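Local coordinates for protein glutathione transferase lambda1 (Populus trichocarpa, PDB 4PQH) that probably catalyses the conjugation of glutathione to electrophilic substrates with release of a halide, and binds glutathione covalently in its GST fold, at residues D121-T126 / S169-A174; A147-E152 / A196-L201; G161-G166 / A202-E207. All coordinates share one frame; numbering follows the deposited sequence. Where two conformers were deposited one is given.

Contact 1: residues D121-T126 / S169-A174; sequences DLFSYT and SLVDIA
The carbonyl oxygen of F123, whose ring reaches across to helix 170-190, is gripped by two donors of T126. T126 OG1 meets F123 O at 2.8 Å in the carbonyl plane, and T126 N adds a backbone bond to the same oxygen. The F123 ring leaves helix 113-137 with CG beside its own backbone N (chi1 -73°), a turn that sends its outer end into the first turn of helix 170-190. There F123 CZ lies 3.8 Å from V171 CG2, a CH-pi contact that is off-centre and oblique to the ring. The ring edge meets other neighbours: A174 CB stands 4.0 Å from F123 CE1, and L170 O also lies near the ring plane. The second methyl of V171 serves L122, with V171 CG1 3.8 Å from L122 CD1; these two side chains cross at about a right angle.

Helix 170-190 starts at a capping box, a hallmark of this helix in the GST fold. S169 OG accepts from V171 N at 3.0 Å, and S169 N returns a bond to D172 OD2 at 2.8 Å, nearly along the carboxylate C-O axis. D172 OD1 meanwhile takes the N-H of F164, tying in the preceding loop. The two short helical segments run almost parallel, 12° apart, and the A174 side chain is about 7 Å from that of S92, which binds glutathione. No hydrogen bond joins the two segments: their polar groups pair within each helix or with other parts of the chain, and the junction itself rests on buried apolar packing.

Contact 2: residues A147-E152 / A196-L201; sequences AFDYIE and AGRPKL
R198 and L201, at the start of helix 199-208, dock on D149, E152 and F148 of helix 144-154 through a salt bridge, a carboxylate set against a helix N terminus and a small apolar patch. The contact lies in the helical C-terminal domain of the GST fold, far from the glutathione site. R198 occupies the N-cap position, and its chain, extended from CG to NE, carries the guanidinium alongside helix 144-154. Both NE and NH2 grip one oxygen side-on: R198 NE reaches D149 OD1 at 2.8 Å, and R198 NH2 the same D149 OD1 at 3.0 Å, from the same face of the carboxylate plane. F148 CB lies over one face of the guanidinium, while Y192 OH and I194 O bond its NH2 and NH1. A methionine here would probably leave D149 without its charged mate and Y192 and I194 without the donors that tie them to this corner.

E152 swings its CG anti to the backbone N (chi1 176°) and then bends, bringing both oxygens to the first turn of helix 199-208. E152 OE1 accepts from L201 N at 2.7 Å, and E152 OE2 uses its syn lone pair for K200 N at 2.9 Å. The positive end of the helix dipole would probably help keep this carboxylate charged. In the apolar patch, L201 CD1 approaches I151 CG2, and L201 CD2 touches F148 CD1 at 3.6 Å.

Contact 3: residues G161-G166 / A202-E207; sequences GPFFLG and AAWIEE
W204 of helix 199-208 meets F163 and F164 of the loop 161-166 in an aromatic cluster, the close-packed side of this contact. F163 turns its edge toward the indole face in an offset edge-to-face pair with planes at 79°, and F163 CD1 comes to 3.8 Å from W204 NE1. F164 approaches obliquely: its CE2 is 3.7 Å from W204 NE1, with neither a stack nor an edge-to-face pair resulting. What puts the indole between these rings is its first torsion, CG anti to the backbone N (chi1 -177°). The indole N-H itself is spent on D172 OD1 in helix 170-190. A type I turn from F163 to G166 sets the two phenyl groups one after the other.

Toward the surface the contact thins. P162 CG and E207 CG are 3.9 Å apart with their side chains crossing at about a right angle, and E207 CB lies 3.8 Å from F163 CZ. Both P162 and E207 are partly exposed, and E207 OE2 finds its charge partner in K210. Loop and helix share no hydrogen bond: ring packing joins them, while W204 NE1 and E207 OE2 find their partners, D172 and K210, outside the two segments.

How the contacts relate
From the N terminus the chain passes 121-126, 147-152 and 161-166, then returns through 169-174, 196-201 and 202-207 in the same order. Contact 1 therefore closes a loop of 42 residues, contact 2 one of 43 and contact 3 one of 35, and every pair crosses; none nests. Contact 1 joins helix 113-137 to helix 170-190, contact 2 joins helix 144-154 to the start of helix 199-208, and contact 3 brings the loop between helices 144-154 and 170-190 onto that same helix 199-208. D172 links contacts 1 and 3, the stacked rings of Y125 and Y150 link contacts 1 and 2, and I151 CG2 packs on F164 CZ between contacts 2 and 3.

Contact 1: residues D121-T126 / S169-A174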
loop_
_atom_site.group_PDB
_atom_site.type_symbol
_atom_site.label_atom_id
_atom_site.label_comp_id
_atom_site.label_asym_id
_atom_site.label_seq_id
_atom_site.Cartn_x
_atom_site.Cartn_y
_atom_site.Cartn_z
ATOM N N ASP A 121 16.088 1.762 -4.358
ATOM C CA ASP A 121 16.107 3.224 -4.459
ATOM C C ASP A 121 14.697 3.807 -4.324
ATOM O O ASP A 121 14.490 4.820 -3.648
ATOM C CB ASP A 121 16.722 3.683 -5.789
ATOM C CG ASP A 121 18.211 3.412 -5.878
ATOM O OD1 ASP A 121 18.866 3.285 -4.822
ATOM O OD2 ASP A 121 18.728 3.342 -7.015
ATOM N N LEU A 122 13.724 3.160 -4.959
ATOM C CA LEU A 122 12.349 3.655 -4.956
ATOM C C LEU A 122 11.631 3.411 -3.634
ATOM O O LEU A 122 10.859 4.255 -3.178
ATOM C CB LEU A 122 11.565 3.045 -6.116
ATOM C CG LEU A 122 12.050 3.516 -7.487
ATOM C CD1 LEU A 122 11.221 2.857 -8.576
ATOM C CD2 LEU A 122 11.992 5.033 -7.586
ATOM N N PHE A 123 11.877 2.268 -3.012
ATOM C CA PHE A 123 11.369 2.038 -1.660
ATOM C C PHE A 123 11.914 3.082 -0.687
ATOM O O PHE A 123 11.180 3.597 0.158
ATOM C CB PHE A 123 11.736 0.642 -1.161
ATOM C CG PHE A 123 10.953 -0.464 -1.806
ATOM C CD1 PHE A 123 9.587 -0.350 -2.004
ATOM C CD2 PHE A 123 11.591 -1.631 -2.195
ATOM C CE1 PHE A 123 8.867 -1.379 -2.602
ATOM C CE2 PHE A 123 10.879 -2.664 -2.793
ATOM C CZ PHE A 123 9.515 -2.534 -2.994
ATOM N N SER A 124 13.200 3.393 -0.822
ATOM C CA SER A 124 13.858 4.363 0.055
ATOM C C SER A 124 13.267 5.747 -0.140
ATOM O O SER A 124 13.272 6.565 0.774
ATOM C CB SER A 124 15.356 4.405 -0.238
ATOM O OG SER A 124 16.012 3.239 0.234
ATOM N N TYR A 125 12.765 6.008 -1.339
ATOM C CA TYR A 125 12.204 7.318 -1.661
ATOM C C TYR A 125 10.790 7.543 -1.118
ATOM O O TYR A 125 10.308 8.680 -1.094
ATOM C CB TYR A 125 12.232 7.539 -3.183
ATOM C CG TYR A 125 11.830 8.932 -3.606
ATOM C CD1 TYR A 125 12.683 10.012 -3.413
ATOM C CD2 TYR A 125 10.592 9.169 -4.185
ATOM C CE1 TYR A 125 12.315 11.287 -3.796
ATOM C CE2 TYR A 125 10.216 10.445 -4.569
ATOM C CZ TYR A 125 11.084 11.499 -4.373
ATOM O OH TYR A 125 10.714 12.774 -4.749
ATOM N N THR A 126 10.121 6.484 -0.665
ATOM C CA THR A 126 8.716 6.610 -0.250
ATOM C C THR A 126 8.483 7.643 0.850
ATOM O O THR A 126 7.501 8.375 0.800
ATOM C CB THR A 126 8.078 5.262 0.182
ATOM O OG1 THR A 126 8.830 4.688 1.255
ATOM C CG2 THR A 126 7.997 4.286 -1.000
ATOM N N SER A 169 5.060 -4.760 -10.032
ATOM C CA SER A 169 5.787 -5.241 -8.861
ATOM C C SER A 169 5.322 -4.589 -7.576
ATOM O O SER A 169 4.475 -3.691 -7.570
ATOM C CB SER A 169 7.284 -4.965 -9.015
ATOM O OG SER A 169 7.588 -3.600 -8.722
ATOM N N LEU A 170 5.925 -5.032 -6.487
ATOM C CA LEU A 170 5.692 -4.449 -5.174
ATOM C C LEU A 170 5.944 -2.960 -5.136
ATOM O O LEU A 170 5.385 -2.274 -4.281
ATOM C CB LEU A 170 6.585 -5.113 -4.133
ATOM C CG LEU A 170 6.328 -6.591 -3.873
ATOM C CD1 LEU A 170 7.378 -7.120 -2.923
ATOM C CD2 LEU A 170 4.913 -6.821 -3.334
ATOM N N VAL A 171 6.796 -2.448 -6.020
ATOM C CA VAL A 171 7.073 -1.013 -6.008
ATOM C C VAL A 171 5.824 -0.223 -6.397
ATOM O O VAL A 171 5.502 0.805 -5.789
ATOM C CB VAL A 171 8.251 -0.616 -6.934
ATOM C CG1 VAL A 171 8.538 0.883 -6.810
ATOM C CG2 VAL A 171 9.499 -1.414 -6.604
ATOM N N ASP A 172 5.111 -0.703 -7.408
ATOM C CA ASP A 172 3.875 -0.044 -7.817
ATOM C C ASP A 172 2.849 -0.107 -6.690
ATOM O O ASP A 172 2.174 0.879 -6.386
ATOM C CB ASP A 172 3.333 -0.694 -9.089
ATOM C CG ASP A 172 4.391 -0.813 -10.139
ATOM O OD1 ASP A 172 4.810 0.229 -10.677
ATOM O OD2 ASP A 172 4.847 -1.953 -10.369
ATOM N N ILE A 173 2.758 -1.267 -6.060
ATOM C CA ILE A 173 1.860 -1.460 -4.931
ATOM C C ILE A 173 2.176 -0.508 -3.756
ATOM O O ILE A 173 1.273 0.034 -3.115
ATOM C CB ILE A 173 1.896 -2.918 -4.479
ATOM C CG1 ILE A 173 1.329 -3.804 -5.594
ATOM C CG2 ILE A 173 1.111 -3.106 -3.198
ATOM C CD1 ILE A 173 1.481 -5.295 -5.336
ATOM N N ALA A 174 3.458 -0.293 -3.493
ATOM C CA ALA A 174 3.865 0.593 -2.409
ATOM C C ALA A 174 3.362 2.021 -2.640
ATOM O O ALA A 174 2.922 2.698 -1.707
ATOM C CB ALA A 174 5.370 0.574 -2.264
#

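Contact 2: residues A147-E152 / A196-L201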
loop_
_atom_site.group_PDB
_atom_site.type_symbol
_atom_site.label_atom_id
_atom_site.label_comp_id
_atom_site.label_asym_id
_atom_site.label_seq_id
_atom_site.Cartn_x
_atom_site.Cartn_y
_atom_site.Cartn_z
ATOM N N ALA A 147 8.467 16.069 -6.422
ATOM C CA ALA A 147 8.302 14.668 -6.062
ATOM C C ALA A 147 7.721 13.885 -7.228
ATOM O O ALA A 147 8.172 12.772 -7.547
ATOM C CB ALA A 147 7.417 14.537 -4.833
ATOM N N PHE A 148 6.723 14.461 -7.883
ATOM C CA PHE A 148 6.137 13.780 -9.032
ATOM C C PHE A 148 7.050 13.815 -10.252
ATOM O O PHE A 148 6.973 12.932 -11.110
ATOM C CB PHE A 148 4.722 14.287 -9.326
ATOM C CG PHE A 148 3.678 13.688 -8.427
ATOM C CD1 PHE A 148 3.211 12.401 -8.669
ATOM C CD2 PHE A 148 3.191 14.383 -7.326
ATOM C CE1 PHE A 148 2.260 11.823 -7.849
ATOM C CE2 PHE A 148 2.229 13.807 -6.499
ATOM C CZ PHE A 148 1.770 12.523 -6.762
ATOM N N ASP A 149 7.927 14.809 -10.325
ATOM C CA ASP A 149 8.985 14.818 -11.333
ATOM C C ASP A 149 9.930 13.633 -11.124
ATOM O O ASP A 149 10.340 12.968 -12.090
ATOM C CB ASP A 149 9.777 16.123 -11.284
ATOM C CG ASP A 149 9.023 17.285 -11.869
ATOM O OD1 ASP A 149 7.986 17.061 -12.534
ATOM O OD2 ASP A 149 9.480 18.428 -11.668
ATOM N N TYR A 150 10.261 13.348 -9.870
ATOM C CA TYR A 150 11.117 12.210 -9.556
ATOM C C TYR A 150 10.450 10.913 -10.016
ATOM O O TYR A 150 11.093 10.044 -10.609
ATOM C CB TYR A 150 11.427 12.156 -8.056
ATOM C CG TYR A 150 12.394 11.057 -7.679
ATOM C CD1 TYR A 150 11.945 9.765 -7.436
ATOM C CD2 TYR A 150 13.756 11.309 -7.575
ATOM C CE1 TYR A 150 12.825 8.752 -7.099
ATOM C CE2 TYR A 150 14.644 10.306 -7.233
ATOM C CZ TYR A 150 14.173 9.027 -6.998
ATOM O OH TYR A 150 15.054 8.020 -6.662
ATOM N N ILE A 151 9.159 10.792 -9.744
ATOM C CA ILE A 151 8.385 9.621 -10.145
ATOM C C ILE A 151 8.348 9.469 -11.671
ATOM O O ILE A 151 8.545 8.370 -12.207
ATOM C CB ILE A 151 6.944 9.692 -9.576
ATOM C CG1 ILE A 151 6.978 9.631 -8.044
ATOM C CG2 ILE A 151 6.058 8.598 -10.159
ATOM C CD1 ILE A 151 7.693 8.416 -7.506
ATOM N N GLU A 152 8.114 10.578 -12.367
ATOM C CA GLU A 152 8.051 10.580 -13.825
ATOM C C GLU A 152 9.373 10.097 -14.407
ATOM O O GLU A 152 9.400 9.256 -15.321
ATOM C CB GLU A 152 7.708 11.984 -14.341
ATOM C CG GLU A 152 7.716 12.103 -15.857
ATOM C CD GLU A 152 6.549 11.399 -16.512
ATOM O OE1 GLU A 152 5.591 11.016 -15.809
ATOM O OE2 GLU A 152 6.602 11.231 -17.748
ATOM N N ALA A 196 -0.271 16.614 -15.696
ATOM C CA ALA A 196 0.110 17.631 -16.672
ATOM C C ALA A 196 1.623 17.672 -16.868
ATOM O O ALA A 196 2.374 17.973 -15.943
ATOM C CB ALA A 196 -0.425 18.987 -16.263
ATOM N N GLY A 197 2.069 17.329 -18.073
ATOM C CA GLY A 197 3.485 17.293 -18.378
ATOM C C GLY A 197 4.190 16.026 -17.923
ATOM O O GLY A 197 5.415 15.940 -17.991
ATOM N N ARG A 198 3.424 15.050 -17.444
ATOM C CA ARG A 198 3.995 13.822 -16.896
ATOM C C ARG A 198 3.333 12.593 -17.514
ATOM O O ARG A 198 2.541 11.907 -16.871
ATOM C CB ARG A 198 3.878 13.805 -15.370
ATOM C CG ARG A 198 4.612 14.956 -14.695
ATOM C CD ARG A 198 4.791 14.745 -13.196
ATOM N NE ARG A 198 5.396 15.935 -12.590
ATOM C CZ ARG A 198 4.705 16.997 -12.178
ATOM N NH1 ARG A 198 3.379 17.006 -12.273
ATOM N NH2 ARG A 198 5.341 18.044 -11.661
ATOM N N PRO A 199 3.661 12.314 -18.781
ATOM C CA PRO A 199 2.965 11.263 -19.524
ATOM C C PRO A 199 3.204 9.843 -18.996
ATOM O O PRO A 199 2.296 9.020 -19.063
ATOM C CB PRO A 199 3.510 11.427 -20.943
ATOM C CG PRO A 199 4.827 12.114 -20.780
ATOM C CD PRO A 199 4.655 13.021 -19.611
ATOM N N LYS A 200 4.394 9.555 -18.481
ATOM C CA LYS A 200 4.670 8.226 -17.943
ATOM C C LYS A 200 3.838 7.992 -16.682
ATOM O O LYS A 200 3.320 6.895 -16.450
ATOM C CB LYS A 200 6.161 8.060 -17.639
ATOM C CG LYS A 200 7.074 8.096 -18.857
ATOM C CD LYS A 200 7.138 6.757 -19.545
ATOM C CE LYS A 200 8.123 6.777 -20.702
ATOM N NZ LYS A 200 8.007 5.533 -21.504
ATOM N N LEU A 201 3.731 9.027 -15.854
ATOM C CA LEU A 201 2.900 8.971 -14.668
ATOM C C LEU A 201 1.428 8.819 -15.027
ATOM O O LEU A 201 0.716 8.020 -14.419
ATOM C CB LEU A 201 3.101 10.241 -13.846
ATOM C CG LEU A 201 2.139 10.408 -12.674
ATOM C CD1 LEU A 201 2.347 9.314 -11.642
ATOM C CD2 LEU A 201 2.337 11.765 -12.062
#

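Contact 3: residues G161-G166 / A202-E207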
loop_
_atom_site.group_PDB
_atom_site.type_symbol
_atom_site.label_atom_id
_atom_site.label_comp_id
_atom_site.label_asym_id
_atom_site.label_seq_id
_atom_site.Cartn_x
_atom_site.Cartn_y
_atom_site.Cartn_z
ATOM N N GLY A 161 7.903 -2.333 -19.664
ATOM C CA GLY A 161 6.535 -2.282 -19.189
ATOM C C GLY A 161 6.249 -0.894 -18.647
ATOM O O GLY A 161 7.149 -0.067 -18.586
ATOM N N PRO A 162 4.987 -0.628 -18.276
ATOM C CA PRO A 162 4.567 0.718 -17.869
ATOM C C PRO A 162 4.764 0.999 -16.383
ATOM O O PRO A 162 4.436 2.095 -15.914
ATOM C CB PRO A 162 3.078 0.721 -18.221
ATOM C CG PRO A 162 2.648 -0.693 -18.008
ATOM C CD PRO A 162 3.840 -1.550 -18.385
ATOM N N PHE A 163 5.300 0.027 -15.658
ATOM C CA PHE A 163 5.414 0.128 -14.201
ATOM C C PHE A 163 6.835 0.472 -13.794
ATOM O O PHE A 163 7.710 0.597 -14.639
ATOM C CB PHE A 163 4.931 -1.179 -13.570
ATOM C CG PHE A 163 3.474 -1.439 -13.811
ATOM C CD1 PHE A 163 2.504 -0.653 -13.210
ATOM C CD2 PHE A 163 3.066 -2.445 -14.662
ATOM C CE1 PHE A 163 1.159 -0.898 -13.443
ATOM C CE2 PHE A 163 1.727 -2.686 -14.884
ATOM C CZ PHE A 163 0.777 -1.910 -14.287
ATOM N N PHE A 164 7.066 0.689 -12.501
ATOM C CA PHE A 164 8.379 1.153 -12.057
ATOM C C PHE A 164 9.543 0.258 -12.465
ATOM O O PHE A 164 10.598 0.755 -12.858
ATOM C CB PHE A 164 8.415 1.384 -10.543
ATOM C CG PHE A 164 7.690 2.623 -10.097
ATOM C CD1 PHE A 164 8.209 3.878 -10.365
ATOM C CD2 PHE A 164 6.496 2.523 -9.409
ATOM C CE1 PHE A 164 7.540 5.022 -9.950
ATOM C CE2 PHE A 164 5.826 3.661 -8.978
ATOM C CZ PHE A 164 6.351 4.910 -9.256
ATOM N N LEU A 165 9.344 -1.057 -12.392
ATOM C CA LEU A 165 10.386 -1.997 -12.795
ATOM C C LEU A 165 10.061 -2.625 -14.142
ATOM O O LEU A 165 10.488 -3.735 -14.435
ATOM C CB LEU A 165 10.566 -3.082 -11.736
ATOM C CG LEU A 165 10.739 -2.543 -10.314
ATOM C CD1 LEU A 165 10.940 -3.721 -9.387
ATOM C CD2 LEU A 165 11.898 -1.549 -10.222
ATOM N N GLY A 166 9.320 -1.900 -14.970
ATOM C CA GLY A 166 8.849 -2.434 -16.238
ATOM C C GLY A 166 7.567 -3.211 -16.000
ATOM O O GLY A 166 6.461 -2.680 -16.106
ATOM N N ALA A 202 0.967 9.593 -16.007
ATOM C CA ALA A 202 -0.421 9.477 -16.447
ATOM C C ALA A 202 -0.711 8.042 -16.906
ATOM O O ALA A 202 -1.746 7.461 -16.557
ATOM C CB ALA A 202 -0.721 10.481 -17.558
ATOM N N ALA A 203 0.221 7.459 -17.662
ATOM C CA ALA A 203 0.077 6.084 -18.125
ATOM C C ALA A 203 0.089 5.081 -16.961
ATOM O O ALA A 203 -0.683 4.121 -16.945
ATOM C CB ALA A 203 1.178 5.744 -19.130
ATOM N N TRP A 204 0.964 5.316 -15.985
ATOM C CA TRP A 204 1.059 4.460 -14.806
ATOM C C TRP A 204 -0.277 4.439 -14.065
ATOM O O TRP A 204 -0.765 3.384 -13.668
ATOM C CB TRP A 204 2.175 4.960 -13.887
ATOM C CG TRP A 204 2.401 4.109 -12.670
ATOM C CD1 TRP A 204 3.282 3.077 -12.545
ATOM C CD2 TRP A 204 1.751 4.240 -11.399
ATOM N NE1 TRP A 204 3.213 2.541 -11.282
ATOM C CE2 TRP A 204 2.289 3.245 -10.554
ATOM C CE3 TRP A 204 0.766 5.099 -10.895
ATOM C CZ2 TRP A 204 1.863 3.080 -9.234
ATOM C CZ3 TRP A 204 0.355 4.937 -9.584
ATOM C CH2 TRP A 204 0.902 3.940 -8.769
ATOM N N ILE A 205 -0.880 5.612 -13.888
ATOM C CA ILE A 205 -2.160 5.689 -13.210
ATOM C C ILE A 205 -3.227 4.919 -13.994
ATOM O O ILE A 205 -4.010 4.153 -13.414
ATOM C CB ILE A 205 -2.563 7.157 -12.963
ATOM C CG1 ILE A 205 -1.597 7.813 -11.968
ATOM C CG2 ILE A 205 -3.999 7.237 -12.444
ATOM C CD1 ILE A 205 -1.753 9.311 -11.912
ATOM N N GLU A 206 -3.238 5.099 -15.315
ATOM C CA GLU A 206 -4.193 4.371 -16.144
ATOM C C GLU A 206 -4.002 2.856 -16.043
ATOM O O GLU A 206 -4.981 2.109 -15.959
ATOM C CB GLU A 206 -4.138 4.821 -17.608
ATOM C CG GLU A 206 -5.151 4.103 -18.485
ATOM C CD GLU A 206 -5.247 4.679 -19.879
ATOM O OE1 GLU A 206 -4.263 5.287 -20.346
ATOM O OE2 GLU A 206 -6.315 4.520 -20.506
ATOM N N GLU A 207 -2.751 2.408 -16.028
ATOM C CA GLU A 207 -2.482 0.982 -15.958
ATOM C C GLU A 207 -2.800 0.392 -14.582
ATOM O O GLU A 207 -3.315 -0.724 -14.484
ATOM C CB GLU A 207 -1.045 0.709 -16.382
ATOM C CG GLU A 207 -0.797 1.028 -17.873
ATOM C CD GLU A 207 -1.778 0.320 -18.805
ATOM O OE1 GLU A 207 -1.948 -0.917 -18.671
ATOM O OE2 GLU A 207 -2.392 1.005 -19.656
#